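Long-range contact in glutathione s-transferase protein (Ralstonia solanacearum, PDB 3TOU), which binds glutathione and probably acts as a glutathione transferase, conjugating the tripeptide to electrophilic substrates: residues L81-W95 with G143-L157. Sequence-based numbering, arbitrary orientation.
Sequences LIPPSGRERVEVRCW and GLADRTWCNGNHLTL
Leu81 and Thr156 bring the two backbones to within 4.2 Å at their CA atoms, and there Leu157 N, in the first turn of helix 157-172, gives an almost straight hydrogen bond (175°) to Leu81 O. Beside this bond the end of Ile82 runs alongside Leu157, Ile82 CD1 lying 3.8 Å from Leu157 CD2, while Leu81 lies next to Leu155 in the same way and also reaches Val20 of helix 12-23. On helix 86-114, Val92 CG2 packs against Asn151 CB at 3.7 Å. With its CG anti to the backbone N (chi1 -173°), Asn151 crosses Val92 at about a right angle, and Asn151 ND2 makes a weak hydrogen bond of 2.8 Å to Glu91 OE1. Farther along, Cys150 covers one face of the Trp95 indole, its SG 3.7 Å from the centroid of the six-membered ring and its CB over the five-membered ring. At the indole edge a water accepts from Trp95 NE1 and Asn151 ND2 and donates to Cys150 O, which also receives Arg147 NH2 at 2.8 Å. Thr156 OG1 caps Ala158 N, and Asp159 receives Cys150 N on OD1 and Thr156 N on OD2: the S/T-x-x-D N-capping motif known in the helical C-terminal domain of glutathione transferases.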
loop_
_atom_site.group_PDB
_atom_site.type_symbol
_atom_site.label_atom_id
_atom_site.label_comp_id
_atom_site.label_asym_id
_atom_site.label_seq_id
_atom_site.Cartn_x
_atom_site.Cartn_y
_atom_site.Cartn_z
ATOM N N LEU A 81 -9.331 -3.644 16.230
ATOM C CA LEU A 81 -9.256 -4.119 14.844
ATOM C C LEU A 81 -7.863 -4.585 14.418
ATOM O O LEU A 81 -7.725 -5.300 13.425
ATOM C CB LEU A 81 -9.778 -3.055 13.881
ATOM C CG LEU A 81 -11.240 -2.627 14.057
ATOM C CD1 LEU A 81 -11.566 -1.492 13.111
ATOM C CD2 LEU A 81 -12.180 -3.820 13.862
ATOM N N ILE A 82 -6.835 -4.170 15.150
ATOM C CA ILE A 82 -5.471 -4.646 14.885
ATOM C C ILE A 82 -4.891 -5.166 16.199
ATOM O O ILE A 82 -4.789 -4.409 17.168
ATOM C CB ILE A 82 -4.550 -3.535 14.311
ATOM C CG1 ILE A 82 -5.208 -2.853 13.100
ATOM C CG2 ILE A 82 -3.186 -4.139 13.923
ATOM C CD1 ILE A 82 -4.434 -1.667 12.553
ATOM N N PRO A 83 -4.527 -6.458 16.246
ATOM C CA PRO A 83 -3.888 -7.018 17.446
ATOM C C PRO A 83 -2.613 -6.252 17.824
ATOM O O PRO A 83 -1.927 -5.735 16.933
ATOM C CB PRO A 83 -3.527 -8.444 17.008
ATOM C CG PRO A 83 -4.543 -8.778 15.969
ATOM C CD PRO A 83 -4.720 -7.485 15.206
ATOM N N PRO A 84 -2.328 -6.124 19.136
ATOM C CA PRO A 84 -1.212 -5.287 19.592
ATOM C C PRO A 84 0.174 -5.837 19.251
ATOM O O PRO A 84 1.136 -5.073 19.175
ATOM C CB PRO A 84 -1.390 -5.264 21.114
ATOM C CG PRO A 84 -2.148 -6.500 21.430
ATOM C CD PRO A 84 -3.072 -6.712 20.265
ATOM N N SER A 85 0.275 -7.143 19.046
ATOM C CA SER A 85 1.590 -7.751 18.945
ATOM C C SER A 85 1.605 -9.185 18.457
ATOM O O SER A 85 0.564 -9.835 18.252
ATOM C CB SER A 85 2.272 -7.724 20.311
ATOM O OG SER A 85 1.569 -8.572 21.208
ATOM N N GLY A 86 2.834 -9.657 18.286
ATOM C CA GLY A 86 3.108 -11.040 18.014
ATOM C C GLY A 86 2.557 -11.482 16.689
ATOM O O GLY A 86 2.392 -10.688 15.760
ATOM N N ARG A 87 2.242 -12.765 16.653
ATOM C CA ARG A 87 1.883 -13.506 15.438
ATOM C C ARG A 87 0.553 -13.042 14.815
ATOM O O ARG A 87 0.445 -12.934 13.591
ATOM C CB ARG A 87 1.833 -15.005 15.771
ATOM C CG ARG A 87 1.638 -15.950 14.600
ATOM C CD ARG A 87 1.042 -17.274 15.078
ATOM N NE ARG A 87 1.064 -18.303 14.040
ATOM C CZ ARG A 87 0.514 -19.511 14.157
ATOM N NH1 ARG A 87 0.593 -20.375 13.154
ATOM N NH2 ARG A 87 -0.119 -19.859 15.272
ATOM N N GLU A 88 -0.436 -12.747 15.662
ATOM C CA GLU A 88 -1.776 -12.341 15.197
ATOM C C GLU A 88 -1.727 -10.997 14.501
ATOM O O GLU A 88 -2.423 -10.774 13.503
ATOM C CB GLU A 88 -2.786 -12.278 16.352
ATOM C CG GLU A 88 -2.943 -13.574 17.138
ATOM C CD GLU A 88 -1.879 -13.731 18.214
ATOM O OE1 GLU A 88 -1.307 -12.702 18.638
ATOM O OE2 GLU A 88 -1.610 -14.878 18.631
ATOM N N ARG A 89 -0.901 -10.078 15.008
ATOM C CA ARG A 89 -0.782 -8.798 14.371
ATOM C C ARG A 89 -0.177 -8.932 12.987
ATOM O O ARG A 89 -0.718 -8.450 12.051
ATOM C CB ARG A 89 0.123 -7.847 15.121
ATOM C CG ARG A 89 0.041 -6.477 14.620
ATOM C CD ARG A 89 1.236 -5.603 14.602
ATOM N NE ARG A 89 1.279 -4.691 15.678
ATOM C CZ ARG A 89 0.310 -3.862 16.060
ATOM N NH1 ARG A 89 -0.770 -3.769 15.407
ATOM N NH2 ARG A 89 0.457 -3.105 17.115
ATOM N N VAL A 90 0.925 -9.642 12.888
ATOM C CA VAL A 90 1.549 -9.774 11.559
ATOM C C VAL A 90 0.594 -10.437 10.554
ATOM O O VAL A 90 0.513 -9.999 9.406
ATOM C CB VAL A 90 2.977 -10.434 11.586
ATOM C CG1 VAL A 90 2.930 -11.916 11.926
ATOM C CG2 VAL A 90 3.669 -10.246 10.237
ATOM N N GLU A 91 -0.157 -11.442 11.012
ATOM C CA GLU A 91 -1.154 -12.114 10.195
ATOM C C GLU A 91 -2.211 -11.125 9.708
ATOM O O GLU A 91 -2.540 -11.114 8.518
ATOM C CB GLU A 91 -1.800 -13.273 10.960
ATOM C CG GLU A 91 -0.967 -14.568 10.926
ATOM C CD GLU A 91 -1.253 -15.518 12.084
ATOM O OE1 GLU A 91 -2.127 -15.210 12.927
ATOM O OE2 GLU A 91 -0.592 -16.579 12.145
ATOM N N VAL A 92 -2.731 -10.300 10.615
ATOM C CA VAL A 92 -3.739 -9.284 10.237
ATOM C C VAL A 92 -3.170 -8.261 9.228
ATOM O O VAL A 92 -3.854 -7.924 8.253
ATOM C CB VAL A 92 -4.392 -8.616 11.481
ATOM C CG1 VAL A 92 -5.199 -7.361 11.104
ATOM C CG2 VAL A 92 -5.320 -9.613 12.161
ATOM N N ARG A 93 -1.916 -7.829 9.430
ATOM C CA ARG A 93 -1.269 -6.902 8.485
ATOM C C ARG A 93 -1.089 -7.559 7.104
ATOM O O ARG A 93 -1.313 -6.928 6.061
ATOM C CB ARG A 93 0.105 -6.422 8.990
ATOM C CG ARG A 93 0.258 -6.117 10.483
ATOM C CD ARG A 93 -0.372 -4.827 10.909
ATOM N NE ARG A 93 0.200 -3.687 10.199
ATOM C CZ ARG A 93 -0.401 -2.509 10.078
ATOM N NH1 ARG A 93 -1.591 -2.296 10.623
ATOM N NH2 ARG A 93 0.189 -1.545 9.398
ATOM N N CYS A 94 -0.701 -8.832 7.104
ATOM C CA CYS A 94 -0.513 -9.559 5.842
ATOM C C CYS A 94 -1.868 -9.745 5.124
ATOM O O CYS A 94 -1.947 -9.589 3.905
ATOM C CB CYS A 94 0.196 -10.890 6.085
ATOM S SG CYS A 94 0.578 -11.793 4.568
ATOM N N TRP A 95 -2.932 -10.050 5.874
ATOM C CA TRP A 95 -4.266 -10.150 5.265
ATOM C C TRP A 95 -4.661 -8.831 4.621
ATOM O O TRP A 95 -5.221 -8.811 3.519
ATOM C CB TRP A 95 -5.324 -10.501 6.308
ATOM C CG TRP A 95 -5.565 -11.962 6.550
ATOM C CD1 TRP A 95 -5.129 -12.700 7.626
ATOM C CD2 TRP A 95 -6.342 -12.856 5.742
ATOM N NE1 TRP A 95 -5.568 -14.002 7.519
ATOM C CE2 TRP A 95 -6.318 -14.125 6.376
ATOM C CE3 TRP A 95 -7.041 -12.717 4.536
ATOM C CZ2 TRP A 95 -6.971 -15.245 5.843
ATOM C CZ3 TRP A 95 -7.694 -13.829 4.003
ATOM C CH2 TRP A 95 -7.659 -15.076 4.662
ATOM N N GLY A 143 -6.620 -19.275 3.087
ATOM C CA GLY A 143 -6.334 -18.673 4.387
ATOM C C GLY A 143 -7.497 -18.703 5.363
ATOM O O GLY A 143 -7.292 -18.951 6.553
ATOM N N LEU A 144 -8.709 -18.451 4.865
ATOM C CA LEU A 144 -9.903 -18.402 5.692
ATOM C C LEU A 144 -10.333 -19.805 6.111
ATOM O O LEU A 144 -10.814 -20.005 7.235
ATOM C CB LEU A 144 -11.056 -17.711 4.956
ATOM C CG LEU A 144 -12.423 -17.701 5.653
ATOM C CD1 LEU A 144 -12.402 -16.819 6.884
ATOM C CD2 LEU A 144 -13.479 -17.265 4.649
ATOM N N ALA A 145 -10.129 -20.761 5.203
ATOM C CA ALA A 145 -10.526 -22.163 5.414
ATOM C C ALA A 145 -11.974 -22.266 5.924
ATOM O O ALA A 145 -12.885 -21.684 5.341
ATOM C CB ALA A 145 -9.533 -22.856 6.357
ATOM N N ASP A 146 -12.171 -22.975 7.036
ATOM C CA ASP A 146 -13.499 -23.196 7.620
ATOM C C ASP A 146 -13.855 -22.187 8.722
ATOM O O ASP A 146 -14.878 -22.335 9.404
ATOM C CB ASP A 146 -13.544 -24.618 8.207
ATOM C CG ASP A 146 -12.561 -24.810 9.357
ATOM O OD1 ASP A 146 -11.367 -24.442 9.225
ATOM O OD2 ASP A 146 -12.982 -25.321 10.411
ATOM N N ARG A 147 -13.015 -21.169 8.895
ATOM C CA ARG A 147 -13.160 -20.224 10.007
ATOM C C ARG A 147 -14.213 -19.158 9.768
ATOM O O ARG A 147 -14.609 -18.892 8.623
ATOM C CB ARG A 147 -11.810 -19.599 10.368
ATOM C CG ARG A 147 -10.765 -20.662 10.724
ATOM C CD ARG A 147 -9.529 -20.097 11.402
ATOM N NE ARG A 147 -8.905 -19.030 10.630
ATOM C CZ ARG A 147 -8.065 -19.214 9.619
ATOM N NH1 ARG A 147 -7.726 -20.437 9.221
ATOM N NH2 ARG A 147 -7.567 -18.161 8.993
ATOM N N THR A 148 -14.689 -18.560 10.860
ATOM C CA THR A 148 -15.689 -17.496 10.767
ATOM C C THR A 148 -15.024 -16.177 10.359
ATOM O O THR A 148 -15.548 -15.442 9.518
ATOM C CB THR A 148 -16.450 -17.333 12.092
ATOM O OG1 THR A 148 -17.050 -18.587 12.426
ATOM C CG2 THR A 148 -17.557 -16.269 11.982
ATOM N N TRP A 149 -13.867 -15.908 10.955
ATOM C CA TRP A 149 -13.124 -14.673 10.698
ATOM C C TRP A 149 -11.743 -15.014 10.157
ATOM O O TRP A 149 -11.231 -16.113 10.396
ATOM C CB TRP A 149 -13.007 -13.872 11.995
ATOM C CG TRP A 149 -14.333 -13.487 12.612
ATOM C CD1 TRP A 149 -14.865 -13.972 13.771
ATOM C CD2 TRP A 149 -15.283 -12.535 12.102
ATOM N NE1 TRP A 149 -16.079 -13.379 14.018
ATOM C CE2 TRP A 149 -16.365 -12.501 13.008
ATOM C CE3 TRP A 149 -15.331 -11.721 10.960
ATOM C CZ2 TRP A 149 -17.480 -11.671 12.819
ATOM C CZ3 TRP A 149 -16.443 -10.901 10.767
ATOM C CH2 TRP A 149 -17.502 -10.885 11.698
ATOM N N CYS A 150 -11.130 -14.074 9.444
ATOM C CA CYS A 150 -9.785 -14.277 8.898
ATOM C C CYS A 150 -8.744 -14.614 9.965
ATOM O O CYS A 150 -7.902 -15.486 9.750
ATOM C CB CYS A 150 -9.342 -13.046 8.102
ATOM S SG CYS A 150 -10.261 -12.789 6.582
ATOM N N ASN A 151 -8.820 -13.933 11.108
ATOM C CA ASN A 151 -7.863 -14.099 12.216
ATOM C C ASN A 151 -8.540 -14.039 13.584
ATOM O O ASN A 151 -9.330 -13.125 13.861
ATOM C CB ASN A 151 -6.772 -13.025 12.149
ATOM C CG ASN A 151 -5.654 -13.246 13.173
ATOM O OD1 ASN A 151 -5.655 -12.651 14.254
ATOM N ND2 ASN A 151 -4.705 -14.104 12.832
ATOM N N GLY A 152 -8.217 -15.003 14.450
ATOM C CA GLY A 152 -8.784 -15.035 15.808
ATOM C C GLY A 152 -10.288 -15.267 15.824
ATOM O O GLY A 152 -10.836 -15.865 14.896
ATOM N N ASN A 153 -10.959 -14.768 16.861
ATOM C CA ASN A 153 -12.391 -15.031 17.046
ATOM C C ASN A 153 -13.320 -13.844 16.817
ATOM O O ASN A 153 -14.507 -13.910 17.146
ATOM C CB ASN A 153 -12.673 -15.691 18.418
ATOM C CG ASN A 153 -12.314 -14.792 19.611
ATOM O OD1 ASN A 153 -12.950 -13.762 19.858
ATOM N ND2 ASN A 153 -11.308 -15.210 20.378
ATOM N N HIS A 154 -12.795 -12.761 16.248
ATOM C CA HIS A 154 -13.597 -11.565 16.091
ATOM C C HIS A 154 -13.200 -10.809 14.833
ATOM O O HIS A 154 -12.134 -11.067 14.259
ATOM C CB HIS A 154 -13.497 -10.656 17.333
ATOM C CG HIS A 154 -12.107 -10.186 17.636
ATOM N ND1 HIS A 154 -11.262 -10.861 18.491
ATOM C CD2 HIS A 154 -11.417 -9.104 17.200
ATOM C CE1 HIS A 154 -10.111 -10.214 18.570
ATOM N NE2 HIS A 154 -10.177 -9.150 17.789
ATOM N N LEU A 155 -14.075 -9.901 14.417
ATOM C CA LEU A 155 -13.806 -9.041 13.258
ATOM C C LEU A 155 -12.533 -8.222 13.493
ATOM O O LEU A 155 -12.348 -7.618 14.556
ATOM C CB LEU A 155 -14.998 -8.116 12.987
ATOM C CG LEU A 155 -14.825 -7.074 11.880
ATOM C CD1 LEU A 155 -15.668 -7.394 10.672
ATOM C CD2 LEU A 155 -15.223 -5.714 12.426
ATOM N N THR A 156 -11.638 -8.238 12.508
ATOM C CA THR A 156 -10.469 -7.362 12.539
ATOM C C THR A 156 -10.392 -6.589 11.230
ATOM O O THR A 156 -11.255 -6.734 10.340
ATOM C CB THR A 156 -9.155 -8.159 12.683
ATOM O OG1 THR A 156 -8.967 -8.973 11.522
ATOM C CG2 THR A 156 -9.145 -9.032 13.965
ATOM N N LEU A 157 -9.338 -5.785 11.107
ATOM C CA LEU A 157 -9.041 -5.086 9.847
ATOM C C LEU A 157 -8.857 -6.058 8.683
ATOM O O LEU A 157 -9.142 -5.702 7.545
ATOM C CB LEU A 157 -7.801 -4.209 10.006
ATOM C CG LEU A 157 -7.355 -3.324 8.829
ATOM C CD1 LEU A 157 -8.490 -2.444 8.311
ATOM C CD2 LEU A 157 -6.135 -2.506 9.213
HETATM O O HOH W 1 -4.851 -15.463 10.120
#